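Local coordinates for protein HTH-type transcriptional regulator LysG (Mycobacterium tuberculosis, PDB 3ISP) that probably activates expression of the exporter LysE and represses its own gene, acting as a homodimeric, DNA-binding LysR-family transcriptional regulator, at residues 39-44 against 51-56; 12-17 against 66-71; 125-128 against 134-137. All coordinates share one frame; numbering follows the deposited sequence.

Interaction 1: 39-44 against 51-56; sequences QRIKSL and VLVVRE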
# COMPACT_ATOMS: atom_id res chain seq x y z
N GLN A 39 -6.90 27.18 15.67
CA GLN A 39 -6.18 28.36 15.21
C GLN A 39 -4.71 28.14 15.37
O GLN A 39 -3.90 28.70 14.64
CB GLN A 39 -6.57 29.60 16.01
CG GLN A 39 -7.89 30.22 15.63
CD GLN A 39 -8.46 31.07 16.75
OE1 GLN A 39 -9.64 30.95 17.09
NE2 GLN A 39 -7.62 31.91 17.34
N ARG A 40 -4.35 27.33 16.36
CA ARG A 40 -2.94 27.11 16.64
C ARG A 40 -2.31 26.31 15.50
O ARG A 40 -1.26 26.68 14.98
CB ARG A 40 -2.76 26.39 17.97
CG ARG A 40 -1.36 26.47 18.50
CD ARG A 40 -1.37 26.31 20.00
NE ARG A 40 -2.19 27.33 20.66
CZ ARG A 40 -2.41 27.37 21.96
NH1 ARG A 40 -1.88 26.45 22.76
NH2 ARG A 40 -3.17 28.33 22.48
N ILE A 41 -2.98 25.23 15.11
CA ILE A 41 -2.57 24.46 13.95
C ILE A 41 -2.68 25.28 12.66
O ILE A 41 -1.78 25.26 11.82
CB ILE A 41 -3.35 23.14 13.87
CG1 ILE A 41 -2.78 22.15 14.87
CG2 ILE A 41 -3.29 22.56 12.47
CD1 ILE A 41 -3.49 20.84 14.88
N LYS A 42 -3.79 26.01 12.51
CA LYS A 42 -3.99 26.94 11.41
C LYS A 42 -2.88 27.99 11.27
O LYS A 42 -2.40 28.26 10.17
CB LYS A 42 -5.32 27.66 11.57
CG LYS A 42 -6.36 27.31 10.52
CD LYS A 42 -5.90 27.73 9.13
CE LYS A 42 -6.92 27.33 8.07
NZ LYS A 42 -6.28 27.03 6.75
N SER A 43 -2.50 28.60 12.38
CA SER A 43 -1.52 29.69 12.33
C SER A 43 -0.19 29.10 11.92
O SER A 43 0.62 29.75 11.24
CB SER A 43 -1.41 30.38 13.70
OG SER A 43 -1.09 31.75 13.54
N LEU A 44 0.02 27.85 12.32
CA LEU A 44 1.22 27.09 12.01
C LEU A 44 1.20 26.62 10.56
O LEU A 44 2.24 26.61 9.89
CB LEU A 44 1.32 25.91 12.96
CG LEU A 44 2.39 24.86 12.70
CD1 LEU A 44 3.77 25.47 12.68
CD2 LEU A 44 2.30 23.79 13.76
N VAL A 51 -0.73 22.42 4.45
CA VAL A 51 -1.66 21.76 5.32
C VAL A 51 -0.84 20.69 6.04
O VAL A 51 -0.01 20.02 5.41
CB VAL A 51 -2.82 21.19 4.52
CG1 VAL A 51 -3.56 20.11 5.30
CG2 VAL A 51 -3.76 22.32 4.13
N LEU A 52 -1.07 20.53 7.35
CA LEU A 52 -0.20 19.70 8.20
C LEU A 52 -0.90 18.49 8.83
O LEU A 52 -0.24 17.52 9.21
CB LEU A 52 0.44 20.55 9.29
CG LEU A 52 1.40 21.62 8.79
CD1 LEU A 52 1.88 22.49 9.93
CD2 LEU A 52 2.57 20.98 8.09
N VAL A 53 -2.22 18.57 8.93
CA VAL A 53 -3.00 17.54 9.59
C VAL A 53 -4.23 17.21 8.78
O VAL A 53 -5.03 18.09 8.49
CB VAL A 53 -3.54 18.03 10.94
CG1 VAL A 53 -4.25 16.90 11.66
CG2 VAL A 53 -2.44 18.60 11.79
N VAL A 54 -4.40 15.94 8.43
CA VAL A 54 -5.68 15.52 7.89
C VAL A 54 -6.71 15.57 9.02
O VAL A 54 -6.53 14.91 10.05
CB VAL A 54 -5.59 14.10 7.32
CG1 VAL A 54 -6.67 13.91 6.28
CG2 VAL A 54 -4.23 13.87 6.72
N ARG A 55 -7.77 16.35 8.84
CA ARG A 55 -8.73 16.59 9.92
C ARG A 55 -9.64 15.40 10.21
O ARG A 55 -10.25 15.34 11.28
CB ARG A 55 -9.58 17.83 9.62
CG ARG A 55 -9.07 19.12 10.24
CD ARG A 55 -8.01 19.79 9.37
NE ARG A 55 -7.50 21.01 9.98
CZ ARG A 55 -6.53 21.76 9.46
NH1 ARG A 55 -5.98 21.40 8.30
NH2 ARG A 55 -6.12 22.87 10.07
N GLU A 56 -9.72 14.46 9.27
CA GLU A 56 -10.73 13.40 9.31
C GLU A 56 -10.57 12.35 10.40
O GLU A 56 -9.55 12.29 11.10
CB GLU A 56 -10.77 12.65 7.97
CG GLU A 56 -10.86 13.52 6.73
CD GLU A 56 -10.25 12.83 5.52
OE1 GLU A 56 -9.15 12.25 5.67
OE2 GLU A 56 -10.85 12.87 4.42
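Arg55, which lies against Ile41, shares Glu45 OE2 with the backbone N of Leu52: Arg55 NH1 makes a salt bridge to that oxygen and Leu52 N a hydrogen bond. This double grip, one residue past 39-44, closes the turn between the helix 34-48, which carries the end of the predicted helix-turn-helix, and the short strand 53-54. That strand pairs antiparallel with 60-61 as the small wing of a winged helix-turn-helix. With Arg55 turned toward Glu45, its other terminal nitrogen lies beside the helix, NH2 being 3.7 Å from Ile41 CG2. The guanidinium meets that methyl obliquely, and the two side chains run past each other in opposite senses. The bend at chi2 (84°) folds the arginine back so that its end approaches the helix, although its first bond does not lead there.

Apart from these polar ends the contact is apolar, and no hydrogen bond joins the two segments directly. Ile41 CG2, anti to the backbone N, touches Val53 CG2 as well as the arginine; Ile41 CD1 adds a second touch on Val53 CG2 at 4.0 Å, and the two side chains cross at about a right angle. One turn later the Leu44 branch carbon CG lies 3.7 Å from Leu52 CD1, again with the side chains crossing roughly perpendicularly. Both leucines also touch Leu68 of helix 66-82, while Ile41 reaches Val17 and Val53 reaches Leu14, both on helix 9-20. Helix 34-48 and the wing thus pack against the same two helices, and 246 Å² is buried between the two segments.

Lys42 turns its end back toward Arg55, but its NZ bonds to the carbonyl oxygen of Lys272 of the second subunit, and the like charges stay apart, with Lys42 NZ and Arg55 NH2 separated by 5.3 Å.

Interaction 2: 12-17 against 66-71; sequences AALAAV and IPLLRL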
# COMPACT_ATOMS: atom_id res chain seq x y z
N ALA A 12 3.34 21.97 19.65
CA ALA A 12 2.71 21.23 20.73
C ALA A 12 1.34 20.77 20.26
O ALA A 12 1.00 19.60 20.38
CB ALA A 12 2.59 22.11 21.96
N ALA A 13 0.58 21.71 19.71
CA ALA A 13 -0.77 21.44 19.22
C ALA A 13 -0.77 20.32 18.19
O ALA A 13 -1.54 19.36 18.30
CB ALA A 13 -1.36 22.70 18.63
N LEU A 14 0.08 20.46 17.18
CA LEU A 14 0.23 19.47 16.13
C LEU A 14 0.46 18.10 16.73
O LEU A 14 -0.39 17.20 16.63
CB LEU A 14 1.44 19.84 15.27
CG LEU A 14 1.61 19.02 14.01
CD1 LEU A 14 0.31 19.03 13.25
CD2 LEU A 14 2.72 19.57 13.16
N ALA A 15 1.61 17.95 17.38
CA ALA A 15 2.08 16.68 17.92
C ALA A 15 1.02 16.02 18.77
O ALA A 15 0.87 14.79 18.75
CB ALA A 15 3.36 16.89 18.74
N ALA A 16 0.27 16.84 19.50
CA ALA A 16 -0.80 16.34 20.35
C ALA A 16 -1.95 15.84 19.49
O ALA A 16 -2.49 14.77 19.73
CB ALA A 16 -1.27 17.43 21.29
N VAL A 17 -2.31 16.62 18.48
CA VAL A 17 -3.42 16.26 17.61
C VAL A 17 -3.13 15.01 16.80
O VAL A 17 -4.04 14.25 16.48
CB VAL A 17 -3.81 17.42 16.68
CG1 VAL A 17 -4.82 16.97 15.64
CG2 VAL A 17 -4.37 18.57 17.49
N ILE A 66 5.21 15.76 8.85
CA ILE A 66 6.17 14.87 9.47
C ILE A 66 7.34 15.63 10.11
O ILE A 66 7.59 15.49 11.30
CB ILE A 66 6.70 13.78 8.49
CG1 ILE A 66 5.86 12.50 8.60
CG2 ILE A 66 8.15 13.44 8.79
CD1 ILE A 66 4.57 12.51 7.81
N PRO A 67 8.05 16.45 9.33
CA PRO A 67 9.20 17.18 9.87
C PRO A 67 8.88 18.05 11.10
O PRO A 67 9.70 18.14 12.00
CB PRO A 67 9.64 18.05 8.70
CG PRO A 67 9.18 17.30 7.49
CD PRO A 67 7.89 16.68 7.88
N LEU A 68 7.71 18.69 11.15
CA LEU A 68 7.35 19.45 12.33
C LEU A 68 6.97 18.54 13.50
O LEU A 68 7.04 18.93 14.65
CB LEU A 68 6.22 20.44 12.04
CG LEU A 68 6.25 21.30 10.78
CD1 LEU A 68 5.26 22.46 10.94
CD2 LEU A 68 7.64 21.83 10.47
N LEU A 69 6.53 17.32 13.18
CA LEU A 69 6.25 16.33 14.20
C LEU A 69 7.52 16.01 14.95
O LEU A 69 7.56 15.98 16.18
CB LEU A 69 5.74 15.05 13.56
CG LEU A 69 4.23 14.94 13.49
CD1 LEU A 69 3.86 13.49 13.31
CD2 LEU A 69 3.63 15.50 14.76
N ARG A 70 8.57 15.76 14.17
CA ARG A 70 9.90 15.53 14.69
C ARG A 70 10.36 16.76 15.46
O ARG A 70 10.82 16.66 16.60
CB ARG A 70 10.86 15.23 13.54
CG ARG A 70 12.29 14.97 13.97
CD ARG A 70 13.14 14.44 12.83
NE ARG A 70 13.42 15.49 11.86
CZ ARG A 70 12.85 15.58 10.67
NH1 ARG A 70 11.97 14.67 10.27
NH2 ARG A 70 13.18 16.58 9.86
N LEU A 71 10.21 17.92 14.83
CA LEU A 71 10.60 19.19 15.43
C LEU A 71 10.00 19.36 16.82
O LEU A 71 10.67 19.80 17.75
CB LEU A 71 10.15 20.35 14.54
CG LEU A 71 10.52 21.73 15.07
CD1 LEU A 71 12.03 21.86 15.20
CD2 LEU A 71 9.98 22.82 14.16
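In the winged helix-turn-helix domain, the helix 9-20 meets the first turn of the long helix 66-82 through Leu14 and Ala15 on one side and Leu68 and Leu69 on the other. The axes of the two short segments approach to 9.0 Å and cross at -106°, so the overlap is confined to a few side chains, and 162 Å² is buried between the segments.

Leu69 CD2 lies against the opposing backbone, 3.7 Å from Ala15 CA. The approach is consistent with the small side chain of Ala15, whose CB is 4.2 Å from Leu69 CD2. Leu14 heads for helix 66-82 from its first bond; a chi1 of -171°, which places CG opposite the backbone N, carries Leu14 CD2 to 3.8 Å from Leu68 CB, while Leu14 CG lies 4.1 Å from Leu69 CD2. It crosses both leucines at about right angles.

Leu68 also packs on Met86 of the second subunit, and Leu71 on that subunit's Leu78. A DNA-binding head seated on the start of a long linker helix that pairs with its dimer mate is typical of LysR-type regulators.

Interaction 3: 125-128 against 134-137; sequences RIED and RLLR
Leu135 points one methyl, CD1, at the aliphatic part of Glu127, and this pair forms the close part of the contact. CD1 of Leu135 comes to 3.6 Å from Glu127 CG and is 4.0 Å from Glu127 OE2, so the methyl sits across the glutamate chain, touching its CG. The side chains cross at about a right angle. In Glu127 the bend at chi2 (-63°) swings the carboxylate off the line of the first bonds, leaving CG as the atom nearest the leucine.

The other side is looser. Arg125 approaches with the start of its chain, CG being 4.4 Å from Leu135 CD1, and its guanidinium is engaged by a salt bridge from NH2 to Asp123. All three touching residues are partly exposed, just 110 Å² is buried between the segments, and no hydrogen bond spans them: this is a shallow surface contact. Val140 adds to it by touching both Arg125 and Leu135.

Asp128 begins the helix as its N-cap, with OD1 accepting from His131 N. Strand 120-126 lies at the margin of the mixed sheet within this chain, bonded through Arg125 to the adjacent strand 95-101. From it the chain passes through helix 129-137 to the parallel strand 143-146 on the far side of 95-101, a beta-alpha-beta crossover of the LysR substrate-binding domain.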
# COMPACT_ATOMS: atom_id res chain seq x y z
N ARG A 125 10.96 -0.47 20.48
CA ARG A 125 10.13 -0.96 19.40
C ARG A 125 10.96 -1.89 18.56
O ARG A 125 12.08 -1.55 18.19
CB ARG A 125 9.69 0.19 18.49
CG ARG A 125 9.25 1.45 19.20
CD ARG A 125 7.95 1.20 19.92
NE ARG A 125 7.44 2.42 20.54
CZ ARG A 125 6.70 3.32 19.90
NH1 ARG A 125 6.40 3.14 18.63
NH2 ARG A 125 6.28 4.39 20.55
N ILE A 126 10.43 -3.05 18.23
CA ILE A 126 11.12 -3.94 17.32
C ILE A 126 10.65 -3.64 15.92
O ILE A 126 9.53 -3.96 15.55
CB ILE A 126 10.85 -5.40 17.63
CG1 ILE A 126 11.28 -5.71 19.06
CG2 ILE A 126 11.60 -6.27 16.66
CD1 ILE A 126 12.75 -5.54 19.30
N GLU A 127 11.51 -3.01 15.13
CA GLU A 127 11.14 -2.60 13.80
C GLU A 127 12.25 -2.94 12.82
O GLU A 127 13.43 -2.96 13.18
CB GLU A 127 10.87 -1.09 13.77
CG GLU A 127 9.88 -0.60 14.82
CD GLU A 127 8.47 -1.17 14.66
OE1 GLU A 127 8.25 -1.98 13.72
OE2 GLU A 127 7.59 -0.81 15.47
N ASP A 128 11.88 -3.22 11.58
CA ASP A 128 12.88 -3.46 10.56
C ASP A 128 13.46 -2.12 10.07
O ASP A 128 13.20 -1.07 10.66
CB ASP A 128 12.34 -4.32 9.40
CG ASP A 128 11.16 -3.68 8.64
OD1 ASP A 128 10.98 -2.43 8.64
OD2 ASP A 128 10.40 -4.46 8.01
N ARG A 134 10.93 5.43 9.55
CA ARG A 134 9.70 6.22 9.69
C ARG A 134 9.60 6.84 11.08
O ARG A 134 9.38 8.04 11.22
CB ARG A 134 8.46 5.36 9.42
CG ARG A 134 7.16 6.18 9.40
CD ARG A 134 5.91 5.32 9.40
NE ARG A 134 4.75 6.03 8.84
CZ ARG A 134 3.48 5.74 9.11
NH1 ARG A 134 3.18 4.75 9.95
NH2 ARG A 134 2.50 6.44 8.54
N LEU A 135 9.77 6.01 12.10
CA LEU A 135 9.68 6.45 13.49
C LEU A 135 10.75 7.51 13.81
O LEU A 135 10.56 8.34 14.70
CB LEU A 135 9.80 5.26 14.43
CG LEU A 135 8.82 4.11 14.16
CD1 LEU A 135 9.15 2.89 15.00
CD2 LEU A 135 7.39 4.56 14.41
N LEU A 136 11.87 7.47 13.11
CA LEU A 136 12.87 8.51 13.27
C LEU A 136 12.40 9.82 12.65
O LEU A 136 12.40 10.85 13.30
CB LEU A 136 14.21 8.10 12.68
CG LEU A 136 15.02 7.09 13.48
CD1 LEU A 136 16.43 7.01 12.91
CD2 LEU A 136 15.06 7.49 14.94
N ARG A 137 12.01 9.76 11.38
CA ARG A 137 11.47 10.93 10.71
C ARG A 137 10.35 11.57 11.52
O ARG A 137 10.30 12.79 11.65
CB ARG A 137 10.94 10.56 9.33
CG ARG A 137 12.00 10.53 8.25
CD ARG A 137 11.40 10.40 6.87
NE ARG A 137 10.39 9.34 6.82
CZ ARG A 137 10.65 8.07 6.52
NH1 ARG A 137 11.90 7.69 6.23
NH2 ARG A 137 9.67 7.18 6.51

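In the fold
From the N terminus, helix 9-20 supplies the first half of interaction 2, whose loop stays open until helix 66-82 begins. Within that span, interaction 1 closes the short turn from helix 34-48 to strand 53-54. The two touch, their centres 10 Å apart, and together tie helices 9-20 and 34-48, the wing and the linker helix of the DNA-binding head into one unit. Interaction 3 follows in series as a short closure in the substrate-binding domain, about 25 Å from interaction 1 and 17 Å from interaction 2 between centres. It still meets interaction 2, where Arg70 NH1 lies 2.9 Å from Arg137 O, a probable hydrogen bond joining linker helix to regulatory domain.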